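Local coordinates for protein ultraspiracle (Drosophila melanogaster, PDB 1HG4) that probably acts as a nuclear-receptor transcription factor, its ligand-binding domain holding a phospholipid and locked in an inactive conformation, at residues Ile156-Lys167 and Arg232-Cys243. Residues are numbered along the deposited sequence; the frame is centred on the assembly and turned at random.
Sequences IFDRILSELSVK and RLPALRSISLKC
Ile239 and Leu164 pack into each other's helix as knobs into holes, the apolar core of a nearly antiparallel pair whose segment axes cross at -161° and approach to 9.8 Å. Ile239 sits among Arg159, Ile160, Glu163 and Leu164; Leu164 sits among Arg232, Ala235, Leu236 and Ile239. The two meet tip to tip, Leu164 CD1 lying 3.8 Å from Ile239 CD1. A chi1 of -65° sets CG1 of Ile239 beside the backbone N and CG2 across from it, and the branches divide the work: CG2 reaches Ile160 CG1 at 3.6 Å, while CG1 rides over the Arg159 guanidinium, 3.7 Å above its plane and over its centre. Further along, Ile156 CD1 rests against the backbone of Cys243, 3.3 Å from Cys243 N, with Cys243 SG and Lys242 CB also in contact.

Polar groups flank this core. Within its own helix Arg159 forms a salt bridge with Glu163, whose OE1 accepts from Arg159 NH2 on its syn side at 3.3 Å; the modelled place of OE2 is less certain. Ser238 OG lies near the guanidinium plane, at its edge. Replacing Arg159 by alanine is likely to uncover Ile239 CG1 on that side and leave the Glu163 carboxylate without its charged mate. At the other end Arg232, bent at chi2 and chi3, lays its guanidinium face under Lys167 CD, 3.5 Å off the plane. Its NH1 gives a weak bond to Glu163 O (2.8 Å, 120° at the hydrogen), and one water accepts from both this NH1 and Lys167 NZ, bridging two like charges.

The contact joins helices 154-171 and 225-250 of the ligand-binding domain's helical bundle. Helix 78-100 touches Leu164 and Cys243, the latter lining the phospholipid pocket; strand 134-136 packs on Ile160, and helix 175-186 on Leu236.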
loop_
_atom_site.group_PDB
_atom_site.type_symbol
_atom_site.label_atom_id
_atom_site.label_comp_id
_atom_site.label_asym_id
_atom_site.label_seq_id
_atom_site.Cartn_x
_atom_site.Cartn_y
_atom_site.Cartn_z
ATOM N N ILE A 156 18.800 6.818 -31.647
ATOM C CA ILE A 156 18.714 6.824 -30.200
ATOM C C ILE A 156 19.511 8.004 -29.651
ATOM O O ILE A 156 19.259 8.472 -28.544
ATOM C CB ILE A 156 19.232 5.496 -29.608
ATOM C CG1 ILE A 156 18.395 5.134 -28.387
ATOM C CG2 ILE A 156 20.699 5.610 -29.219
ATOM C CD1 ILE A 156 18.418 3.666 -28.079
ATOM N N PHE A 157 20.471 8.476 -30.439
ATOM C CA PHE A 157 21.302 9.629 -30.082
ATOM C C PHE A 157 20.381 10.847 -30.152
ATOM O O PHE A 157 20.349 11.687 -29.248
ATOM C CB PHE A 157 22.441 9.771 -31.112
ATOM C CG PHE A 157 23.372 10.946 -30.879
ATOM C CD1 PHE A 157 23.021 12.233 -31.306
ATOM C CD2 PHE A 157 24.634 10.750 -30.323
ATOM C CE1 PHE A 157 23.921 13.306 -31.188
ATOM C CE2 PHE A 157 25.544 11.812 -30.201
ATOM C CZ PHE A 157 25.190 13.094 -30.636
ATOM N N ASP A 158 19.614 10.923 -31.232
ATOM C CA ASP A 158 18.712 12.047 -31.426
ATOM C C ASP A 158 17.555 12.146 -30.444
ATOM O O ASP A 158 17.332 13.207 -29.874
ATOM C CB ASP A 158 18.154 12.063 -32.853
ATOM C CG ASP A 158 19.152 12.579 -33.854
ATOM O OD1 ASP A 158 19.837 13.584 -33.547
ATOM O OD2 ASP A 158 19.246 11.991 -34.949
ATOM N N ARG A 159 16.818 11.063 -30.231
ATOM C CA ARG A 159 15.700 11.182 -29.314
ATOM C C ARG A 159 16.118 11.426 -27.874
ATOM O O ARG A 159 15.363 11.991 -27.104
ATOM C CB ARG A 159 14.719 10.005 -29.452
ATOM C CG ARG A 159 15.289 8.645 -29.717
ATOM C CD ARG A 159 14.155 7.704 -30.184
ATOM N NE ARG A 159 12.916 7.898 -29.423
ATOM C CZ ARG A 159 12.304 6.955 -28.707
ATOM N NH1 ARG A 159 12.804 5.723 -28.638
ATOM N NH2 ARG A 159 11.193 7.244 -28.038
ATOM N N ILE A 160 17.333 11.041 -27.514
ATOM C CA ILE A 160 17.791 11.306 -26.157
ATOM C C ILE A 160 17.912 12.810 -25.986
ATOM O O ILE A 160 17.535 13.352 -24.955
ATOM C CB ILE A 160 19.178 10.693 -25.861
ATOM C CG1 ILE A 160 19.039 9.198 -25.569
ATOM C CG2 ILE A 160 19.808 11.396 -24.677
ATOM C CD1 ILE A 160 20.333 8.524 -25.184
ATOM N N LEU A 161 18.432 13.486 -27.002
ATOM C CA LEU A 161 18.625 14.928 -26.916
ATOM C C LEU A 161 17.375 15.741 -27.197
ATOM O O LEU A 161 17.183 16.798 -26.606
ATOM C CB LEU A 161 19.755 15.363 -27.855
ATOM C CG LEU A 161 21.120 14.766 -27.508
ATOM C CD1 LEU A 161 22.127 15.062 -28.595
ATOM C CD2 LEU A 161 21.581 15.334 -26.186
ATOM N N SER A 162 16.522 15.262 -28.094
ATOM C CA SER A 162 15.297 15.988 -28.416
ATOM C C SER A 162 14.192 15.750 -27.388
ATOM O O SER A 162 13.552 16.693 -26.918
ATOM C CB SER A 162 14.796 15.579 -29.793
ATOM O OG SER A 162 15.763 15.893 -30.778
ATOM N N GLU A 163 13.983 14.482 -27.038
ATOM C CA GLU A 163 12.946 14.095 -26.092
ATOM C C GLU A 163 13.265 14.286 -24.605
ATOM O O GLU A 163 12.362 14.372 -23.778
ATOM C CB GLU A 163 12.544 12.650 -26.366
ATOM C CG GLU A 163 11.917 12.478 -27.737
ATOM C CD GLU A 163 11.536 11.041 -28.044
ATOM O OE1 GLU A 163 10.870 10.408 -27.194
ATOM O OE2 GLU A 163 11.891 10.549 -29.143
ATOM N N LEU A 164 14.540 14.370 -24.259
ATOM C CA LEU A 164 14.901 14.555 -22.867
ATOM C C LEU A 164 15.648 15.861 -22.617
ATOM O O LEU A 164 15.093 16.780 -22.005
ATOM C CB LEU A 164 15.726 13.361 -22.388
ATOM C CG LEU A 164 14.992 12.012 -22.493
ATOM C CD1 LEU A 164 15.944 10.873 -22.176
ATOM C CD2 LEU A 164 13.781 11.990 -21.550
ATOM N N SER A 165 16.887 15.953 -23.099
ATOM C CA SER A 165 17.702 17.157 -22.902
ATOM C C SER A 165 17.000 18.469 -23.258
ATOM O O SER A 165 16.904 19.374 -22.428
ATOM C CB SER A 165 19.003 17.054 -23.703
ATOM O OG SER A 165 19.808 15.980 -23.247
ATOM N N VAL A 166 16.514 18.575 -24.489
ATOM C CA VAL A 166 15.831 19.784 -24.933
ATOM C C VAL A 166 14.642 20.131 -24.049
ATOM O O VAL A 166 14.543 21.251 -23.560
ATOM C CB VAL A 166 15.363 19.656 -26.423
ATOM C CG1 VAL A 166 14.450 20.816 -26.810
ATOM C CG2 VAL A 166 16.578 19.638 -27.338
ATOM N N LYS A 167 13.753 19.171 -23.827
ATOM C CA LYS A 167 12.581 19.426 -23.002
ATOM C C LYS A 167 12.931 19.754 -21.554
ATOM O O LYS A 167 12.247 20.559 -20.926
ATOM C CB LYS A 167 11.605 18.250 -23.098
ATOM C CG LYS A 167 10.995 18.126 -24.494
ATOM C CD LYS A 167 9.904 17.074 -24.565
ATOM C CE LYS A 167 9.267 17.048 -25.944
ATOM N NZ LYS A 167 8.188 16.022 -26.010
ATOM N N ARG A 232 8.205 13.261 -18.559
ATOM C CA ARG A 232 9.478 12.853 -19.121
ATOM C C ARG A 232 9.784 11.376 -18.835
ATOM O O ARG A 232 10.544 10.746 -19.573
ATOM C CB ARG A 232 10.606 13.725 -18.566
ATOM C CG ARG A 232 10.524 15.199 -18.954
ATOM C CD ARG A 232 10.544 15.376 -20.471
ATOM N NE ARG A 232 9.203 15.341 -21.061
ATOM C CZ ARG A 232 8.882 14.667 -22.163
ATOM N NH1 ARG A 232 9.799 13.960 -22.806
ATOM N NH2 ARG A 232 7.633 14.696 -22.620
ATOM N N LEU A 233 9.181 10.820 -17.781
ATOM C CA LEU A 233 9.432 9.423 -17.408
ATOM C C LEU A 233 9.099 8.398 -18.489
ATOM O O LEU A 233 9.889 7.487 -18.745
ATOM C CB LEU A 233 8.690 9.074 -16.115
ATOM C CG LEU A 233 9.224 9.787 -14.872
ATOM C CD1 LEU A 233 8.430 9.347 -13.648
ATOM C CD2 LEU A 233 10.705 9.481 -14.697
ATOM N N PRO A 234 7.923 8.519 -19.123
ATOM C CA PRO A 234 7.567 7.562 -20.173
ATOM C C PRO A 234 8.551 7.606 -21.352
ATOM O O PRO A 234 8.894 6.576 -21.935
ATOM C CB PRO A 234 6.159 7.995 -20.567
ATOM C CG PRO A 234 5.611 8.497 -19.291
ATOM C CD PRO A 234 6.758 9.337 -18.764
ATOM N N ALA A 235 9.003 8.797 -21.701
ATOM C CA ALA A 235 9.941 8.940 -22.800
ATOM C C ALA A 235 11.288 8.339 -22.390
ATOM O O ALA A 235 12.011 7.779 -23.213
ATOM C CB ALA A 235 10.096 10.413 -23.172
ATOM N N LEU A 236 11.615 8.447 -21.107
ATOM C CA LEU A 236 12.868 7.898 -20.612
ATOM C C LEU A 236 12.811 6.376 -20.718
ATOM O O LEU A 236 13.762 5.734 -21.173
ATOM C CB LEU A 236 13.099 8.308 -19.156
ATOM C CG LEU A 236 14.504 8.794 -18.791
ATOM C CD1 LEU A 236 14.600 8.945 -17.272
ATOM C CD2 LEU A 236 15.558 7.822 -19.299
ATOM N N ARG A 237 11.689 5.798 -20.303
ATOM C CA ARG A 237 11.524 4.346 -20.356
ATOM C C ARG A 237 11.584 3.805 -21.781
ATOM O O ARG A 237 12.247 2.808 -22.050
ATOM C CB ARG A 237 10.195 3.925 -19.728
ATOM C CG ARG A 237 10.039 2.414 -19.674
ATOM C CD ARG A 237 8.722 1.966 -19.076
ATOM N NE ARG A 237 8.601 0.509 -19.128
ATOM C CZ ARG A 237 7.505 -0.175 -18.809
ATOM N NH1 ARG A 237 6.412 0.464 -18.408
ATOM N NH2 ARG A 237 7.500 -1.499 -18.897
ATOM N N SER A 238 10.881 4.461 -22.694
ATOM C CA SER A 238 10.875 4.030 -24.079
ATOM C C SER A 238 12.274 4.036 -24.699
ATOM O O SER A 238 12.683 3.073 -25.328
ATOM C CB SER A 238 9.953 4.925 -24.898
ATOM O OG SER A 238 9.830 4.417 -26.215
ATOM N N ILE A 239 13.004 5.131 -24.520
ATOM C CA ILE A 239 14.358 5.253 -25.060
ATOM C C ILE A 239 15.255 4.201 -24.420
ATOM O O ILE A 239 16.058 3.549 -25.082
ATOM C CB ILE A 239 14.938 6.660 -24.775
ATOM C CG1 ILE A 239 14.119 7.719 -25.519
ATOM C CG2 ILE A 239 16.395 6.718 -25.183
ATOM C CD1 ILE A 239 14.539 9.131 -25.227
ATOM N N SER A 240 15.095 4.045 -23.118
ATOM C CA SER A 240 15.862 3.095 -22.338
ATOM C C SER A 240 15.674 1.652 -22.838
ATOM O O SER A 240 16.619 0.851 -22.841
ATOM C CB SER A 240 15.457 3.244 -20.864
ATOM O OG SER A 240 15.978 2.207 -20.053
ATOM N N LEU A 241 14.462 1.313 -23.269
ATOM C CA LEU A 241 14.203 -0.034 -23.778
ATOM C C LEU A 241 14.935 -0.269 -25.108
ATOM O O LEU A 241 15.425 -1.370 -25.358
ATOM C CB LEU A 241 12.697 -0.259 -23.946
ATOM C CG LEU A 241 11.926 -0.374 -22.615
ATOM C CD1 LEU A 241 10.413 -0.367 -22.848
ATOM C CD2 LEU A 241 12.349 -1.656 -21.890
ATOM N N LYS A 242 15.021 0.759 -25.953
ATOM C CA LYS A 242 15.720 0.626 -27.232
ATOM C C LYS A 242 17.227 0.459 -26.984
ATOM O O LYS A 242 17.888 -0.315 -27.687
ATOM C CB LYS A 242 15.483 1.851 -28.117
ATOM C CG LYS A 242 14.036 2.307 -28.163
ATOM C CD LYS A 242 13.072 1.201 -28.626
ATOM C CE LYS A 242 11.624 1.550 -28.267
ATOM N NZ LYS A 242 11.213 2.844 -28.877
ATOM N N CYS A 243 17.767 1.171 -25.989
ATOM C CA CYS A 243 19.189 1.057 -25.662
ATOM C C CYS A 243 19.526 -0.381 -25.312
ATOM O O CYS A 243 20.540 -0.925 -25.753
ATOM C CB CYS A 243 19.562 1.947 -24.473
ATOM S SG CYS A 243 19.685 3.654 -24.901
HETATM O O HOH W 1 8.621 13.461 -25.344
#